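Local structure of sister chromatid cohesion protein 2 (Saccharomyces cerevisiae, 4XDN) at residues E101-S109 with L143-K151. The protein forms a complex with Scc4 that is required for stable association of cohesin with chromatin in sister chromatid cohesion, its N-terminal region sufficing to bind Scc4. Sequence-based numbering, arbitrary orientation.
Sequences ERLVFKRPS and LNDSINIEK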
loop_
_atom_site.group_PDB
_atom_site.type_symbol
_atom_site.label_atom_id
_atom_site.label_comp_id
_atom_site.label_asym_id
_atom_site.label_seq_id
_atom_site.Cartn_x
_atom_site.Cartn_y
_atom_site.Cartn_z
ATOM N N GLU B 101 -6.034 23.687 -26.553
ATOM C CA GLU B 101 -7.284 23.245 -27.163
ATOM C C GLU B 101 -7.096 21.974 -27.983
ATOM O O GLU B 101 -8.029 21.187 -28.136
ATOM C CB GLU B 101 -7.869 24.348 -28.049
ATOM C CG GLU B 101 -8.258 25.611 -27.291
ATOM C CD GLU B 101 -9.374 26.383 -27.972
ATOM O OE1 GLU B 101 -9.188 27.590 -28.235
ATOM O OE2 GLU B 101 -10.440 25.785 -28.235
ATOM N N ARG B 102 -5.893 21.773 -28.512
ATOM C CA ARG B 102 -5.611 20.591 -29.320
ATOM C C ARG B 102 -5.504 19.356 -28.432
ATOM O O ARG B 102 -4.679 19.301 -27.519
ATOM C CB ARG B 102 -4.331 20.787 -30.132
ATOM C CG ARG B 102 -4.384 22.005 -31.040
ATOM C CD ARG B 102 -3.433 21.886 -32.218
ATOM N NE ARG B 102 -3.604 22.996 -33.153
ATOM C CZ ARG B 102 -3.018 24.184 -33.029
ATOM N NH1 ARG B 102 -2.205 24.432 -32.008
ATOM N NH2 ARG B 102 -3.245 25.129 -33.929
ATOM N N LEU B 103 -6.348 18.368 -28.713
ATOM C CA LEU B 103 -6.507 17.210 -27.839
ATOM C C LEU B 103 -5.326 16.247 -27.898
ATOM O O LEU B 103 -4.878 15.856 -28.975
ATOM C CB LEU B 103 -7.795 16.463 -28.192
ATOM C CG LEU B 103 -9.079 17.298 -28.147
ATOM C CD1 LEU B 103 -10.281 16.448 -28.536
ATOM C CD2 LEU B 103 -9.285 17.924 -26.769
ATOM N N VAL B 104 -4.837 15.871 -26.719
ATOM C CA VAL B 104 -3.775 14.880 -26.582
ATOM C C VAL B 104 -4.274 13.728 -25.721
ATOM O O VAL B 104 -4.501 13.896 -24.523
ATOM C CB VAL B 104 -2.508 15.480 -25.945
ATOM C CG1 VAL B 104 -1.401 14.437 -25.874
ATOM C CG2 VAL B 104 -2.042 16.698 -26.725
ATOM N N PHE B 105 -4.437 12.562 -26.335
ATOM C CA PHE B 105 -5.003 11.404 -25.653
ATOM C C PHE B 105 -3.922 10.587 -24.943
ATOM O O PHE B 105 -2.748 10.639 -25.312
ATOM C CB PHE B 105 -5.774 10.538 -26.652
ATOM C CG PHE B 105 -6.974 11.229 -27.236
ATOM C CD1 PHE B 105 -8.188 11.219 -26.571
ATOM C CD2 PHE B 105 -6.882 11.906 -28.439
ATOM C CE1 PHE B 105 -9.291 11.860 -27.098
ATOM C CE2 PHE B 105 -7.983 12.550 -28.975
ATOM C CZ PHE B 105 -9.189 12.528 -28.302
ATOM N N LYS B 106 -4.328 9.837 -23.922
ATOM C CA LYS B 106 -3.381 9.177 -23.031
ATOM C C LYS B 106 -2.922 7.811 -23.529
ATOM O O LYS B 106 -3.714 6.874 -23.629
ATOM C CB LYS B 106 -3.994 9.020 -21.638
ATOM C CG LYS B 106 -4.272 10.335 -20.939
ATOM C CD LYS B 106 -4.250 10.171 -19.429
ATOM C CE LYS B 106 -5.319 9.202 -18.960
ATOM N NZ LYS B 106 -5.595 9.344 -17.504
ATOM N N ARG B 107 -1.634 7.709 -23.832
ATOM C CA ARG B 107 -1.009 6.422 -24.104
ATOM C C ARG B 107 -1.111 5.558 -22.851
ATOM O O ARG B 107 -0.587 5.934 -21.808
ATOM C CB ARG B 107 0.454 6.610 -24.511
ATOM C CG ARG B 107 1.253 5.314 -24.681
ATOM C CD ARG B 107 0.895 4.594 -25.954
ATOM N NE ARG B 107 1.197 5.408 -27.126
ATOM C CZ ARG B 107 1.036 4.998 -28.377
ATOM N NH1 ARG B 107 0.580 3.777 -28.621
ATOM N NH2 ARG B 107 1.331 5.807 -29.385
ATOM N N PRO B 108 -1.794 4.404 -22.939
ATOM C CA PRO B 108 -1.890 3.565 -21.741
ATOM C C PRO B 108 -0.624 2.746 -21.504
ATOM O O PRO B 108 0.103 2.447 -22.452
ATOM C CB PRO B 108 -3.082 2.658 -22.051
ATOM C CG PRO B 108 -3.055 2.517 -23.528
ATOM C CD PRO B 108 -2.548 3.831 -24.069
ATOM N N SER B 109 -0.367 2.394 -20.249
ATOM C CA SER B 109 0.776 1.552 -19.916
ATOM C C SER B 109 0.612 0.157 -20.510
ATOM O O SER B 109 1.586 -0.452 -20.948
ATOM C CB SER B 109 0.948 1.455 -18.400
ATOM O OG SER B 109 1.203 2.727 -17.831
ATOM N N LEU B 143 -10.273 14.553 -39.795
ATOM C CA LEU B 143 -10.096 15.126 -38.466
ATOM C C LEU B 143 -9.586 14.088 -37.468
ATOM O O LEU B 143 -9.301 14.421 -36.316
ATOM C CB LEU B 143 -11.413 15.727 -37.965
ATOM C CG LEU B 143 -12.100 16.732 -38.895
ATOM C CD1 LEU B 143 -13.374 17.266 -38.256
ATOM C CD2 LEU B 143 -11.165 17.879 -39.262
ATOM N N ASN B 144 -9.482 12.836 -37.909
ATOM C CA ASN B 144 -8.990 11.757 -37.064
ATOM C C ASN B 144 -7.518 11.457 -37.326
ATOM O O ASN B 144 -7.167 10.353 -37.780
ATOM C CB ASN B 144 -9.828 10.494 -37.270
ATOM C CG ASN B 144 -11.198 10.594 -36.625
ATOM O OD1 ASN B 144 -12.222 10.494 -37.298
ATOM N ND2 ASN B 144 -11.221 10.787 -35.311
ATOM N N ASP B 145 -6.666 12.447 -37.037
ATOM C CA ASP B 145 -5.236 12.246 -36.996
ATOM C C ASP B 145 -4.856 12.376 -35.518
ATOM O O ASP B 145 -3.952 13.140 -35.161
ATOM C CB ASP B 145 -4.489 13.259 -37.847
ATOM C CG ASP B 145 -3.038 12.861 -38.073
ATOM O OD1 ASP B 145 -2.754 11.660 -38.300
ATOM O OD2 ASP B 145 -2.167 13.748 -38.015
ATOM N N SER B 146 -5.571 11.631 -34.670
ATOM C CA SER B 146 -5.452 11.711 -33.213
ATOM C C SER B 146 -4.029 11.493 -32.715
ATOM O O SER B 146 -3.334 10.571 -33.142
ATOM C CB SER B 146 -6.397 10.701 -32.561
ATOM O OG SER B 146 -6.110 9.398 -33.025
ATOM N N ILE B 147 -3.604 12.366 -31.805
ATOM C CA ILE B 147 -2.268 12.299 -31.228
ATOM C C ILE B 147 -2.330 11.598 -29.868
ATOM O O ILE B 147 -3.062 12.018 -28.974
ATOM C CB ILE B 147 -1.643 13.714 -31.092
ATOM C CG1 ILE B 147 -0.355 13.667 -30.273
ATOM C CG2 ILE B 147 -2.628 14.688 -30.455
ATOM C CD1 ILE B 147 0.408 14.973 -30.290
ATOM N N ASN B 148 -1.576 10.508 -29.740
ATOM C CA ASN B 148 -1.501 9.746 -28.496
ATOM C C ASN B 148 -0.111 9.865 -27.884
ATOM O O ASN B 148 0.886 9.574 -28.539
ATOM C CB ASN B 148 -1.850 8.278 -28.746
ATOM C CG ASN B 148 -3.200 8.110 -29.414
ATOM O OD1 ASN B 148 -4.049 8.999 -29.352
ATOM N ND2 ASN B 148 -3.407 6.967 -30.057
ATOM N N ILE B 149 -0.059 10.284 -26.623
ATOM C CA ILE B 149 1.198 10.650 -25.979
ATOM C C ILE B 149 1.299 10.068 -24.567
ATOM O O ILE B 149 0.287 9.837 -23.906
ATOM C CB ILE B 149 1.353 12.199 -25.943
ATOM C CG1 ILE B 149 1.882 12.699 -27.296
ATOM C CG2 ILE B 149 2.253 12.655 -24.796
ATOM C CD1 ILE B 149 2.234 14.189 -27.350
ATOM N N GLU B 150 2.535 9.827 -24.129
ATOM C CA GLU B 150 2.823 9.354 -22.777
ATOM C C GLU B 150 3.018 10.519 -21.811
ATOM O O GLU B 150 3.323 11.635 -22.227
ATOM C CB GLU B 150 4.080 8.480 -22.772
ATOM C CG GLU B 150 3.964 7.198 -23.574
ATOM C CD GLU B 150 5.251 6.391 -23.582
ATOM O OE1 GLU B 150 6.269 6.884 -23.050
ATOM O OE2 GLU B 150 5.249 5.262 -24.118
ATOM N N LYS B 151 2.860 10.251 -20.521
ATOM C CA LYS B 151 3.112 11.261 -19.497
ATOM C C LYS B 151 4.583 11.664 -19.476
ATOM O O LYS B 151 4.985 12.624 -20.133
ATOM C CB LYS B 151 2.696 10.744 -18.119
ATOM C CG LYS B 151 1.421 11.374 -17.586
ATOM C CD LYS B 151 0.959 10.711 -16.297
ATOM C CE LYS B 151 0.365 9.332 -16.555
ATOM N NZ LYS B 151 -0.041 8.650 -15.296
#
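Phe105 lies beside Asn148 where strands 104-106 and 147-149 run parallel, their short axes approaching to 4.7 Å and inclined by 48°. Phe105 uses both its backbone polar groups: its N donates to Ile147 O at 3.0 Å, and its O accepts from Ile149 N at 3.0 Å. Both bonds are nearly straight and arrive almost head-on at the carbonyl oxygen. The CA-H of Asn148 adds a contact to Phe105 O (CA to O, 3.5 Å). Two residues on, Arg107 N bonds to Ile149 O at 2.9 Å, but from 44° above the carbonyl plane and not on a lone pair.

Val104 CG1 reaches Ile149 CB at 3.5 Å and also touches the far methyl, CD1, of that isoleucine. Phe105 and Asn148 occupy one face of this small sheet; the phenyl and amide planes stand almost perpendicular. Ser146, a phosphorylation site left unmodified here, brings its CB obliquely to the phenyl ring. At the C-terminal end, CG of Arg107 stands opposite the backbone N (chi1 174°), which brings it against CG of Glu150 at 3.5 Å, the two side chains crossing at a slant. Further bends at chi2 and chi3 turn the guanidinium back, one face lying over Asn148 CB, 4.1 Å from NH2. The contact with Glu150 is thus aliphatic, whereas Arg107 NH1 forms a salt bridge outside these two segments, to an acidic side chain on the chain of another protein, presumably Scc4.

Val104 and Lys106 also make backbone hydrogen bonds to that chain. Residues 104-107 therefore divide their backbone bonding between the partner and 147-149. With few apolar contacts to support it, the pairing rests mainly on three backbone bonds, consistent with an extended region whose shape depends largely on its bound partner.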